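Local structure of aminoacyl-tRNA synthetase (Cryptosporidium parvum, 5F9Z) at residues Y79-V84 with E125-P130; R121-T126 with W171-T176; Y131-I136 with F254-E259. The protein probably catalyses the ATP-dependent attachment of proline to tRNA(Pro), and binds the inhibitor halofuginone together with an ATP analogue. All blocks are in the same frame, centred on the assembly; numbering follows the deposited sequence.

Contact 1: Y79-V84 with E125-P130; sequences YFPIFV and ETIMYP. With HFG (7-bromo-6-chloro-3-{3-[(2R,3S)-3-hydroxypiperidin-2-yl]-2-oxopropyl}quinazolin-4(3H)-one), chain E.
Ile127 and Met128 meet Phe80, Pro81 and Val84 of the chain passing outside helix 125-135, presented to them by its first turn, which the 3.1 Å backbone bond from Tyr129 N to Glu125 O closes. Met128 CG stands above the centre of the Phe80 ring, 3.4 Å from the centroid and only 5° off the normal, a CH-pi contact in which all six ring carbons lie at nearly the same distance. The sulfur stays over the same face, SD being 4.4 Å from the Phe80 centroid, a Met-aromatic contact, and the bend at chi3 (57°) brings CE round to the CE1 side. Both side chains also touch Ile146 of strand 144-153, and Phe80 N is hydrogen-bonded to Gln148 OE1. The helix belongs to the catalytic domain of a class II synthetase, and Glu125 at its start lines the halofuginone pocket; segment 79-84 packs on a different side of the helix from the one Glu125 uses toward the inhibitor, then enters strand 83-85, where Val84 pairs through its backbone with Ala119. Ile127 meets the segment with each of its branches. CG2 lies against Phe80 CB at 3.7 Å, CG1 against Val84 CB at 3.8 Å, and CD1, carried outward by an extended chi2 of 172°, ends 3.4 Å from Pro81 O. At the strand end the meeting is methyl to methyl, Val84 CG2 on Thr126 CG2 at 3.5 Å, the two side chains crossing nearly at right angles.

Contact 2: R121-T126 with W171-T176; sequences RPTSET and WQEGHT. With HFG (7-bromo-6-chloro-3-{3-[(2R,3S)-3-hydroxypiperidin-2-yl]-2-oxopropyl}quinazolin-4(3H)-one), chain E.
Thr123 OG1 sits at the edge of the Trp171 indole, in its plane and 3.8 Å from CH2, while Glu173 CB lies over one face of the ring, offset toward the rim. His175 is likewise met at its edge: its CE1 is 3.7 Å from Glu125 CD, with carboxylate and imidazole planes 86° apart. Thr123, Ser124 and Glu125 match the Thr-X-Glu (TXE) loop of prolyl-tRNA synthetases, here joined directly to strand 168-178 at the wall of the inhibitor pocket. Glu173 ties the two together. Its OE1 takes Ser124 N on the syn lone pair at 3.2 Å and, from the anti side, a nearly straight bond from His175 NE2 (2.8 Å, 165°). Its OE2 receives Ser124 OG from above the carboxylate plane at 2.5 Å, and a further hydrogen bond from Gln148 NE2. The imidazole is thus fixed at both nitrogens, since ND1 is bonded to Tyr129 OH. Thr123 has its hydroxyl opposite the backbone N (chi1 179°), on the piperidine side, 3.1 Å from halofuginone N1', whose position is less certain. The aromatic end of the inhibitor rests on Pro122, whose CG is 3.6 Å from chlorine CL1.

Contact 3: Y131-I136 with F254-E259; sequences YFAKWI and FGVEFE
An inverse gamma turn centred on Val256, joining helix 249-254 to strand 257-259, packs against the last turn of helix 125-135. The backbones come very close here: Ala133 CA and Val256 CA are 4.0 Å apart, a separation that the small side chain of Ala133 permits. Ala133 CB points into the turn and lies 3.3 Å from Gly255 O; it also touches the preceding carbonyl oxygen, Phe254 O. Gly255 O is also the acceptor of the turn, in a weak bond from Glu257 N. Gly255 leaves the preceding helix with a positive phi of 75°, which swings the chain toward the strand. Val256 straddles the helix surface with its two methyls. CG2 lies 3.7 Å from Ala133 N and also faces Phe132 CB; CG1, opposite the backbone N (chi1 -173°), meets Ile136 CD1 at 3.7 Å. The isoleucine uses its other branch on Phe258, CG2 being 3.9 Å from Phe258 CB. The Phe258 ring itself turns off elsewhere, its CG held between the backbone N and carbonyl carbon at chi1 65°, and packs on His139, Leu142 and Ser179. Where the helix ends, the carbonyls of Ile136 and Glu257 converge, two acceptors that cannot bond each other directly. A modelled water lies between them and apparently bridges them, though its very short distances leave the details doubtful. The side chains themselves meet through apolar groups. On its other edge the segment is paired by its backbone, Val256 with Ala268 and Phe258 with Glu266. A helix end thus packs on the turn and on the start of a short strand that pairs with strand 265-276, part of the antiparallel sheet on which class II synthetase catalytic domains are built.

All three contacts use helix 125-135 or the loop leading into it. Contact 2, at its start, is wholly buried and polar, a carboxylate-centred network beside the inhibitor. Contacts 1 and 3 are partly buried and largely apolar, one against the segment outside the helix, the other against the gamma turn at its far end, where a water may bridge two carbonyls. Tyr129, on the helix of contact 1, reaches across to contact 2. Contacts 1 and 3 meet where Phe80 CZ packs on Trp135 CH2 at 3.5 Å. Strands 168-178 and 257-259, from contacts 2 and 3, both pair with strand 265-276.

Contact 1: Y79-V84 with E125-P130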
loop_
_atom_site.group_PDB
_atom_site.type_symbol
_atom_site.label_atom_id
_atom_site.label_comp_id
_atom_site.label_asym_id
_atom_site.label_seq_id
_atom_site.Cartn_x
_atom_site.Cartn_y
_atom_site.Cartn_z
ATOM N N TYR A 79 -11.688 16.463 10.774
ATOM C CA TYR A 79 -12.493 15.250 10.871
ATOM C C TYR A 79 -13.958 15.611 10.698
ATOM O O TYR A 79 -14.519 16.345 11.516
ATOM C CB TYR A 79 -12.276 14.525 12.200
ATOM C CG TYR A 79 -13.039 13.220 12.273
ATOM C CD1 TYR A 79 -12.562 12.082 11.636
ATOM C CD2 TYR A 79 -14.245 13.133 12.956
ATOM C CE1 TYR A 79 -13.260 10.889 11.687
ATOM C CE2 TYR A 79 -14.949 11.945 13.013
ATOM C CZ TYR A 79 -14.451 10.826 12.376
ATOM O OH TYR A 79 -15.147 9.640 12.429
ATOM N N PHE A 80 -14.561 15.092 9.655
ATOM C CA PHE A 80 -15.960 15.209 9.294
ATOM C C PHE A 80 -16.727 13.970 9.746
ATOM O O PHE A 80 -16.144 12.889 9.879
ATOM C CB PHE A 80 -16.105 15.396 7.780
ATOM C CG PHE A 80 -15.618 16.731 7.287
ATOM C CD1 PHE A 80 -14.262 16.996 7.185
ATOM C CD2 PHE A 80 -16.517 17.719 6.925
ATOM C CE1 PHE A 80 -13.812 18.222 6.734
ATOM C CE2 PHE A 80 -16.074 18.948 6.473
ATOM C CZ PHE A 80 -14.720 19.199 6.377
ATOM N N PRO A 81 -18.029 14.099 10.004
ATOM C CA PRO A 81 -18.776 12.992 10.615
ATOM C C PRO A 81 -18.801 11.744 9.745
ATOM O O PRO A 81 -18.650 11.791 8.522
ATOM C CB PRO A 81 -20.185 13.571 10.791
ATOM C CG PRO A 81 -19.982 15.046 10.837
ATOM C CD PRO A 81 -18.849 15.317 9.894
ATOM N N ILE A 82 -19.000 10.603 10.413
ATOM C CA ILE A 82 -19.123 9.324 9.726
ATOM C C ILE A 82 -20.454 9.210 8.997
ATOM O O ILE A 82 -20.594 8.386 8.086
ATOM C CB ILE A 82 -18.955 8.171 10.736
ATOM C CG1 ILE A 82 -18.818 6.825 10.020
ATOM C CG2 ILE A 82 -20.125 8.139 11.713
ATOM C CD1 ILE A 82 -18.841 5.632 10.954
ATOM N N PHE A 83 -21.437 10.023 9.364
ATOM C CA PHE A 83 -22.784 9.913 8.831
ATOM C C PHE A 83 -23.031 10.950 7.744
ATOM O O PHE A 83 -22.401 12.010 7.710
ATOM C CB PHE A 83 -23.816 10.074 9.948
ATOM C CG PHE A 83 -23.867 8.913 10.894
ATOM C CD1 PHE A 83 -23.721 7.617 10.426
ATOM C CD2 PHE A 83 -24.050 9.114 12.251
ATOM C CE1 PHE A 83 -23.764 6.544 11.293
ATOM C CE2 PHE A 83 -24.093 8.046 13.124
ATOM C CZ PHE A 83 -23.949 6.758 12.643
ATOM N N VAL A 84 -23.960 10.626 6.850
ATOM C CA VAL A 84 -24.371 11.541 5.792
ATOM C C VAL A 84 -25.784 11.166 5.369
ATOM O O VAL A 84 -26.108 9.985 5.210
ATOM C CB VAL A 84 -23.381 11.510 4.602
ATOM C CG1 VAL A 84 -23.178 10.087 4.102
ATOM C CG2 VAL A 84 -23.879 12.403 3.489
ATOM N N GLU A 125 -16.679 13.306 -0.168
ATOM C CA GLU A 125 -16.997 14.383 -1.101
ATOM C C GLU A 125 -18.342 15.009 -0.764
ATOM O O GLU A 125 -18.475 16.236 -0.702
ATOM C CB GLU A 125 -17.005 13.859 -2.537
ATOM C CG GLU A 125 -15.637 13.578 -3.122
ATOM C CD GLU A 125 -15.121 12.202 -2.773
ATOM O OE1 GLU A 125 -15.706 11.554 -1.882
ATOM O OE2 GLU A 125 -14.131 11.766 -3.396
ATOM N N THR A 126 -19.353 14.171 -0.542
ATOM C CA THR A 126 -20.677 14.667 -0.192
ATOM C C THR A 126 -20.692 15.308 1.192
ATOM O O THR A 126 -21.439 16.265 1.426
ATOM C CB THR A 126 -21.680 13.517 -0.274
ATOM O OG1 THR A 126 -21.999 13.255 -1.647
ATOM C CG2 THR A 126 -22.937 13.849 0.477
ATOM N N ILE A 127 -19.864 14.812 2.112
ATOM C CA ILE A 127 -19.863 15.347 3.470
ATOM C C ILE A 127 -19.168 16.703 3.519
ATOM O O ILE A 127 -19.655 17.641 4.162
ATOM C CB ILE A 127 -19.206 14.339 4.432
ATOM C CG1 ILE A 127 -19.925 12.989 4.359
ATOM C CG2 ILE A 127 -19.206 14.877 5.855
ATOM C CD1 ILE A 127 -19.236 11.887 5.132
ATOM N N MET A 128 -18.032 16.834 2.834
ATOM C CA MET A 128 -17.168 17.998 2.992
ATOM C C MET A 128 -17.518 19.143 2.047
ATOM O O MET A 128 -17.521 20.306 2.467
ATOM C CB MET A 128 -15.707 17.592 2.780
ATOM C CG MET A 128 -15.208 16.527 3.742
ATOM S SD MET A 128 -13.587 15.883 3.282
ATOM C CE MET A 128 -12.623 17.388 3.267
ATOM N N TYR A 129 -17.811 18.842 0.784
ATOM C CA TYR A 129 -17.922 19.898 -0.219
ATOM C C TYR A 129 -19.053 20.895 0.031
ATOM O O TYR A 129 -18.864 22.076 -0.310
ATOM C CB TYR A 129 -18.055 19.273 -1.616
ATOM C CG TYR A 129 -16.829 18.496 -2.057
ATOM C CD1 TYR A 129 -15.643 18.560 -1.334
ATOM C CD2 TYR A 129 -16.857 17.708 -3.198
ATOM C CE1 TYR A 129 -14.524 17.853 -1.730
ATOM C CE2 TYR A 129 -15.740 17.001 -3.604
ATOM C CZ TYR A 129 -14.578 17.076 -2.864
ATOM O OH TYR A 129 -13.464 16.373 -3.261
ATOM N N PRO A 130 -20.219 20.521 0.576
ATOM C CA PRO A 130 -21.187 21.559 0.969
ATOM C C PRO A 130 -20.617 22.568 1.949
ATOM O O PRO A 130 -21.099 23.707 2.004
ATOM C CB PRO A 130 -22.332 20.750 1.590
ATOM C CG PRO A 130 -22.277 19.451 0.889
ATOM C CD PRO A 130 -20.815 19.176 0.648
HETATM O "O4'" HFG E . -13.858 7.793 -3.464
HETATM C C21 HFG E . -13.667 7.966 -4.633
HETATM C "C3'" HFG E . -12.757 9.116 -5.119
HETATM C "C2'" HFG E . -11.842 9.669 -4.025
HETATM N "N1'" HFG E . -12.592 10.128 -2.933
HETATM C "C6'" HFG E . -11.795 10.210 -1.746
HETATM C "C5'" HFG E . -10.295 10.222 -2.047
HETATM C "C4'" HFG E . -9.870 9.036 -2.731
HETATM C C39 HFG E . -10.867 8.550 -3.603
HETATM O "O7'" HFG E . -10.224 7.982 -4.858
HETATM C "C1'" HFG E . -14.369 6.970 -5.738
HETATM N N3 HFG E . -15.499 6.189 -5.076
HETATM C C4 HFG E . -16.658 6.849 -4.690
HETATM O O11 HFG E . -16.776 8.061 -4.882
HETATM C C10 HFG E . -17.669 6.150 -4.100
HETATM C C5 HFG E . -18.889 6.800 -3.688
HETATM C C2 HFG E . -15.374 4.895 -4.875
HETATM N N1 HFG E . -16.346 4.174 -4.295
HETATM C C9 HFG E . -17.500 4.793 -3.904
HETATM C C8 HFG E . -18.518 4.041 -3.298
HETATM C C7 HFG E . -19.714 4.685 -2.893
HETATM BR BR1 HFG E . -21.130 3.633 -2.048
HETATM C C6 HFG E . -19.886 6.063 -3.093
HETATM CL CL1 HFG E . -21.378 6.856 -2.588
#

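Contact 2: R121-T126 with W171-T176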
loop_
_atom_site.group_PDB
_atom_site.type_symbol
_atom_site.label_atom_id
_atom_site.label_comp_id
_atom_site.label_asym_id
_atom_site.label_seq_id
_atom_site.Cartn_x
_atom_site.Cartn_y
_atom_site.Cartn_z
ATOM N N ARG A 121 -20.431 6.745 5.845
ATOM C CA ARG A 121 -19.499 7.377 4.920
ATOM C C ARG A 121 -18.724 6.366 4.079
ATOM O O ARG A 121 -17.916 5.600 4.617
ATOM C CB ARG A 121 -18.536 8.259 5.715
ATOM C CG ARG A 121 -17.252 8.637 5.011
ATOM C CD ARG A 121 -16.312 9.321 5.988
ATOM N NE ARG A 121 -16.011 8.473 7.138
ATOM C CZ ARG A 121 -15.606 8.928 8.319
ATOM N NH1 ARG A 121 -15.461 10.233 8.518
ATOM N NH2 ARG A 121 -15.353 8.081 9.307
ATOM N N PRO A 122 -18.960 6.319 2.763
ATOM C CA PRO A 122 -18.071 5.572 1.867
ATOM C C PRO A 122 -16.956 6.429 1.300
ATOM O O PRO A 122 -15.993 5.884 0.741
ATOM C CB PRO A 122 -19.028 5.121 0.757
ATOM C CG PRO A 122 -19.984 6.276 0.646
ATOM C CD PRO A 122 -20.125 6.864 2.041
ATOM N N THR A 123 -17.091 7.748 1.430
ATOM C CA THR A 123 -16.133 8.756 0.998
ATOM C C THR A 123 -16.758 10.105 1.329
ATOM O O THR A 123 -17.982 10.199 1.470
ATOM C CB THR A 123 -15.814 8.636 -0.491
ATOM O OG1 THR A 123 -14.886 9.661 -0.865
ATOM C CG2 THR A 123 -17.087 8.760 -1.313
ATOM N N SER A 124 -15.948 11.154 1.460
ATOM C CA SER A 124 -16.414 12.382 2.100
ATOM C C SER A 124 -16.616 13.553 1.142
ATOM O O SER A 124 -16.717 14.697 1.601
ATOM C CB SER A 124 -15.449 12.790 3.214
ATOM O OG SER A 124 -15.304 11.739 4.151
ATOM N N GLU A 125 -16.679 13.306 -0.168
ATOM C CA GLU A 125 -16.997 14.383 -1.101
ATOM C C GLU A 125 -18.342 15.009 -0.764
ATOM O O GLU A 125 -18.475 16.236 -0.702
ATOM C CB GLU A 125 -17.005 13.859 -2.537
ATOM C CG GLU A 125 -15.637 13.578 -3.122
ATOM C CD GLU A 125 -15.121 12.202 -2.773
ATOM O OE1 GLU A 125 -15.706 11.554 -1.882
ATOM O OE2 GLU A 125 -14.131 11.766 -3.396
ATOM N N THR A 126 -19.353 14.171 -0.542
ATOM C CA THR A 126 -20.677 14.667 -0.192
ATOM C C THR A 126 -20.692 15.308 1.192
ATOM O O THR A 126 -21.439 16.265 1.426
ATOM C CB THR A 126 -21.680 13.517 -0.274
ATOM O OG1 THR A 126 -21.999 13.255 -1.647
ATOM C CG2 THR A 126 -22.937 13.849 0.477
ATOM N N TRP A 171 -8.181 4.641 5.985
ATOM C CA TRP A 171 -7.593 5.335 4.855
ATOM C C TRP A 171 -7.324 6.786 5.213
ATOM O O TRP A 171 -7.674 7.271 6.292
ATOM C CB TRP A 171 -8.478 5.219 3.601
ATOM C CG TRP A 171 -9.570 6.257 3.390
ATOM C CD1 TRP A 171 -10.105 7.118 4.311
ATOM C CD2 TRP A 171 -10.259 6.516 2.160
ATOM N NE1 TRP A 171 -11.071 7.899 3.725
ATOM C CE2 TRP A 171 -11.186 7.547 2.406
ATOM C CE3 TRP A 171 -10.179 5.976 0.872
ATOM C CZ2 TRP A 171 -12.028 8.046 1.414
ATOM C CZ3 TRP A 171 -11.014 6.474 -0.111
ATOM C CH2 TRP A 171 -11.926 7.497 0.166
ATOM N N GLN A 172 -6.685 7.465 4.273
ATOM C CA GLN A 172 -6.481 8.901 4.298
ATOM C C GLN A 172 -7.148 9.464 3.053
ATOM O O GLN A 172 -6.994 8.905 1.964
ATOM C CB GLN A 172 -4.979 9.215 4.338
ATOM C CG GLN A 172 -4.551 10.547 3.774
ATOM C CD GLN A 172 -4.481 10.550 2.263
ATOM O OE1 GLN A 172 -3.900 9.653 1.651
ATOM N NE2 GLN A 172 -5.109 11.540 1.652
ATOM N N GLU A 173 -7.906 10.547 3.209
ATOM C CA GLU A 173 -8.504 11.227 2.066
ATOM C C GLU A 173 -8.232 12.717 2.181
ATOM O O GLU A 173 -8.642 13.356 3.156
ATOM C CB GLU A 173 -10.009 10.945 1.954
ATOM C CG GLU A 173 -10.828 11.182 3.207
ATOM C CD GLU A 173 -12.319 11.070 2.944
ATOM O OE1 GLU A 173 -12.758 11.449 1.837
ATOM O OE2 GLU A 173 -13.051 10.594 3.839
ATOM N N GLY A 174 -7.527 13.259 1.197
ATOM C CA GLY A 174 -7.231 14.680 1.130
ATOM C C GLY A 174 -8.096 15.334 0.069
ATOM O O GLY A 174 -8.279 14.785 -1.020
ATOM N N HIS A 175 -8.634 16.504 0.399
ATOM C CA HIS A 175 -9.487 17.260 -0.508
ATOM C C HIS A 175 -9.005 18.701 -0.524
ATOM O O HIS A 175 -9.029 19.376 0.511
ATOM C CB HIS A 175 -10.956 17.183 -0.082
ATOM C CG HIS A 175 -11.506 15.790 -0.065
ATOM N ND1 HIS A 175 -12.267 15.278 -1.094
ATOM C CD2 HIS A 175 -11.400 14.801 0.853
ATOM C CE1 HIS A 175 -12.608 14.033 -0.809
ATOM N NE2 HIS A 175 -12.095 13.720 0.367
ATOM N N THR A 176 -8.561 19.163 -1.687
ATOM C CA THR A 176 -8.035 20.508 -1.839
ATOM C C THR A 176 -8.861 21.276 -2.859
ATOM O O THR A 176 -9.493 20.689 -3.740
ATOM C CB THR A 176 -6.564 20.493 -2.274
ATOM O OG1 THR A 176 -6.459 19.939 -3.592
ATOM C CG2 THR A 176 -5.731 19.663 -1.310
HETATM O "O4'" HFG E . -13.858 7.793 -3.464
HETATM C C21 HFG E . -13.667 7.966 -4.633
HETATM C "C3'" HFG E . -12.757 9.116 -5.119
HETATM C "C2'" HFG E . -11.842 9.669 -4.025
HETATM N "N1'" HFG E . -12.592 10.128 -2.933
HETATM C "C6'" HFG E . -11.795 10.210 -1.746
HETATM C "C5'" HFG E . -10.295 10.222 -2.047
HETATM C "C4'" HFG E . -9.870 9.036 -2.731
HETATM C C39 HFG E . -10.867 8.550 -3.603
HETATM O "O7'" HFG E . -10.224 7.982 -4.858
HETATM C "C1'" HFG E . -14.369 6.970 -5.738
HETATM N N3 HFG E . -15.499 6.189 -5.076
HETATM C C4 HFG E . -16.658 6.849 -4.690
HETATM O O11 HFG E . -16.776 8.061 -4.882
HETATM C C10 HFG E . -17.669 6.150 -4.100
HETATM C C5 HFG E . -18.889 6.800 -3.688
HETATM C C2 HFG E . -15.374 4.895 -4.875
HETATM N N1 HFG E . -16.346 4.174 -4.295
HETATM C C9 HFG E . -17.500 4.793 -3.904
HETATM C C8 HFG E . -18.518 4.041 -3.298
HETATM C C7 HFG E . -19.714 4.685 -2.893
HETATM BR BR1 HFG E . -21.130 3.633 -2.048
HETATM C C6 HFG E . -19.886 6.063 -3.093
HETATM CL CL1 HFG E . -21.378 6.856 -2.588
#

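Contact 3: Y131-I136 with F254-E259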
loop_
_atom_site.group_PDB
_atom_site.type_symbol
_atom_site.label_atom_id
_atom_site.label_comp_id
_atom_site.label_asym_id
_atom_site.label_seq_id
_atom_site.Cartn_x
_atom_site.Cartn_y
_atom_site.Cartn_z
ATOM N N TYR A 131 -19.604 22.185 2.723
ATOM C CA TYR A 131 -18.945 23.114 3.630
ATOM C C TYR A 131 -17.734 23.788 3.004
ATOM O O TYR A 131 -17.316 24.847 3.486
ATOM C CB TYR A 131 -18.548 22.388 4.920
ATOM C CG TYR A 131 -19.751 21.885 5.685
ATOM C CD1 TYR A 131 -20.296 20.635 5.416
ATOM C CD2 TYR A 131 -20.359 22.671 6.654
ATOM C CE1 TYR A 131 -21.404 20.178 6.102
ATOM C CE2 TYR A 131 -21.466 22.222 7.348
ATOM C CZ TYR A 131 -21.984 20.975 7.068
ATOM O OH TYR A 131 -23.087 20.523 7.755
ATOM N N PHE A 132 -17.165 23.208 1.944
ATOM C CA PHE A 132 -16.175 23.937 1.158
ATOM C C PHE A 132 -16.798 25.167 0.514
ATOM O O PHE A 132 -16.185 26.240 0.480
ATOM C CB PHE A 132 -15.565 23.030 0.087
ATOM C CG PHE A 132 -14.484 22.119 0.598
ATOM C CD1 PHE A 132 -14.287 21.938 1.957
ATOM C CD2 PHE A 132 -13.654 21.452 -0.288
ATOM C CE1 PHE A 132 -13.289 21.099 2.422
ATOM C CE2 PHE A 132 -12.655 20.614 0.170
ATOM C CZ PHE A 132 -12.472 20.438 1.527
ATOM N N ALA A 133 -18.022 25.030 -0.003
ATOM C CA ALA A 133 -18.719 26.175 -0.579
ATOM C C ALA A 133 -19.037 27.226 0.475
ATOM O O ALA A 133 -19.101 28.419 0.160
ATOM C CB ALA A 133 -20.000 25.717 -1.274
ATOM N N LYS A 134 -19.236 26.805 1.725
ATOM C CA LYS A 134 -19.524 27.748 2.798
ATOM C C LYS A 134 -18.274 28.491 3.253
ATOM O O LYS A 134 -18.361 29.661 3.644
ATOM C CB LYS A 134 -20.166 27.008 3.975
ATOM C CG LYS A 134 -20.749 27.899 5.064
ATOM C CD LYS A 134 -19.810 28.018 6.255
ATOM C CE LYS A 134 -20.544 28.524 7.487
ATOM N NZ LYS A 134 -21.586 27.561 7.941
ATOM N N TRP A 135 -17.111 27.842 3.198
ATOM C CA TRP A 135 -15.868 28.444 3.660
ATOM C C TRP A 135 -15.160 29.261 2.589
ATOM O O TRP A 135 -14.349 30.129 2.929
ATOM C CB TRP A 135 -14.910 27.358 4.164
ATOM C CG TRP A 135 -15.480 26.499 5.249
ATOM C CD1 TRP A 135 -16.485 26.825 6.113
ATOM C CD2 TRP A 135 -15.087 25.161 5.576
ATOM N NE1 TRP A 135 -16.736 25.775 6.963
ATOM C CE2 TRP A 135 -15.893 24.741 6.654
ATOM C CE3 TRP A 135 -14.131 24.277 5.065
ATOM C CZ2 TRP A 135 -15.771 23.478 7.229
ATOM C CZ3 TRP A 135 -14.013 23.024 5.637
ATOM C CH2 TRP A 135 -14.827 22.637 6.709
ATOM N N ILE A 136 -15.439 29.006 1.316
ATOM C CA ILE A 136 -14.725 29.635 0.212
ATOM C C ILE A 136 -15.621 30.714 -0.381
ATOM O O ILE A 136 -16.618 30.415 -1.047
ATOM C CB ILE A 136 -14.309 28.606 -0.848
ATOM C CG1 ILE A 136 -13.346 27.585 -0.240
ATOM C CG2 ILE A 136 -13.673 29.300 -2.045
ATOM C CD1 ILE A 136 -13.055 26.406 -1.139
ATOM N N PHE A 254 -21.719 21.526 -6.319
ATOM C CA PHE A 254 -21.895 21.916 -4.927
ATOM C C PHE A 254 -21.834 23.421 -4.714
ATOM O O PHE A 254 -22.033 23.881 -3.585
ATOM C CB PHE A 254 -20.846 21.231 -4.042
ATOM C CG PHE A 254 -21.166 19.800 -3.723
ATOM C CD1 PHE A 254 -22.109 19.488 -2.758
ATOM C CD2 PHE A 254 -20.529 18.769 -4.389
ATOM C CE1 PHE A 254 -22.411 18.172 -2.463
ATOM C CE2 PHE A 254 -20.824 17.452 -4.095
ATOM C CZ PHE A 254 -21.766 17.152 -3.132
ATOM N N GLY A 255 -21.570 24.200 -5.759
ATOM C CA GLY A 255 -21.517 25.642 -5.609
ATOM C C GLY A 255 -20.275 26.160 -4.919
ATOM O O GLY A 255 -20.332 27.199 -4.254
ATOM N N VAL A 256 -19.151 25.457 -5.050
ATOM C CA VAL A 256 -17.889 25.924 -4.491
ATOM C C VAL A 256 -17.265 26.912 -5.467
ATOM O O VAL A 256 -16.423 26.542 -6.294
ATOM C CB VAL A 256 -16.932 24.753 -4.198
ATOM C CG1 VAL A 256 -15.697 25.247 -3.459
ATOM C CG2 VAL A 256 -17.642 23.673 -3.397
ATOM N N GLU A 257 -17.681 28.172 -5.391
ATOM C CA GLU A 257 -17.174 29.210 -6.273
ATOM C C GLU A 257 -16.584 30.349 -5.453
ATOM O O GLU A 257 -16.981 30.587 -4.308
ATOM C CB GLU A 257 -18.270 29.748 -7.204
ATOM C CG GLU A 257 -19.384 30.503 -6.502
ATOM C CD GLU A 257 -20.370 31.119 -7.477
ATOM O OE1 GLU A 257 -20.352 30.736 -8.667
ATOM O OE2 GLU A 257 -21.158 31.991 -7.056
ATOM N N PHE A 258 -15.625 31.048 -6.055
ATOM C CA PHE A 258 -14.928 32.147 -5.410
ATOM C C PHE A 258 -14.927 33.354 -6.334
ATOM O O PHE A 258 -15.041 33.229 -7.556
ATOM C CB PHE A 258 -13.483 31.765 -5.050
ATOM C CG PHE A 258 -12.612 31.494 -6.247
ATOM C CD1 PHE A 258 -12.660 30.271 -6.893
ATOM C CD2 PHE A 258 -11.744 32.464 -6.723
ATOM C CE1 PHE A 258 -11.864 30.019 -7.995
ATOM C CE2 PHE A 258 -10.944 32.219 -7.824
ATOM C CZ PHE A 258 -11.005 30.995 -8.461
ATOM N N GLU A 259 -14.800 34.535 -5.734
ATOM C CA GLU A 259 -14.633 35.771 -6.487
ATOM C C GLU A 259 -13.147 35.957 -6.767
ATOM O O GLU A 259 -12.360 36.200 -5.846
ATOM C CB GLU A 259 -15.204 36.962 -5.722
ATOM C CG GLU A 259 -14.906 38.301 -6.375
ATOM C CD GLU A 259 -15.550 39.466 -5.651
ATOM O OE1 GLU A 259 -16.541 39.241 -4.923
ATOM O OE2 GLU A 259 -15.065 40.606 -5.808
HETATM O O HOH W 1 -17.894 28.874 -2.587
#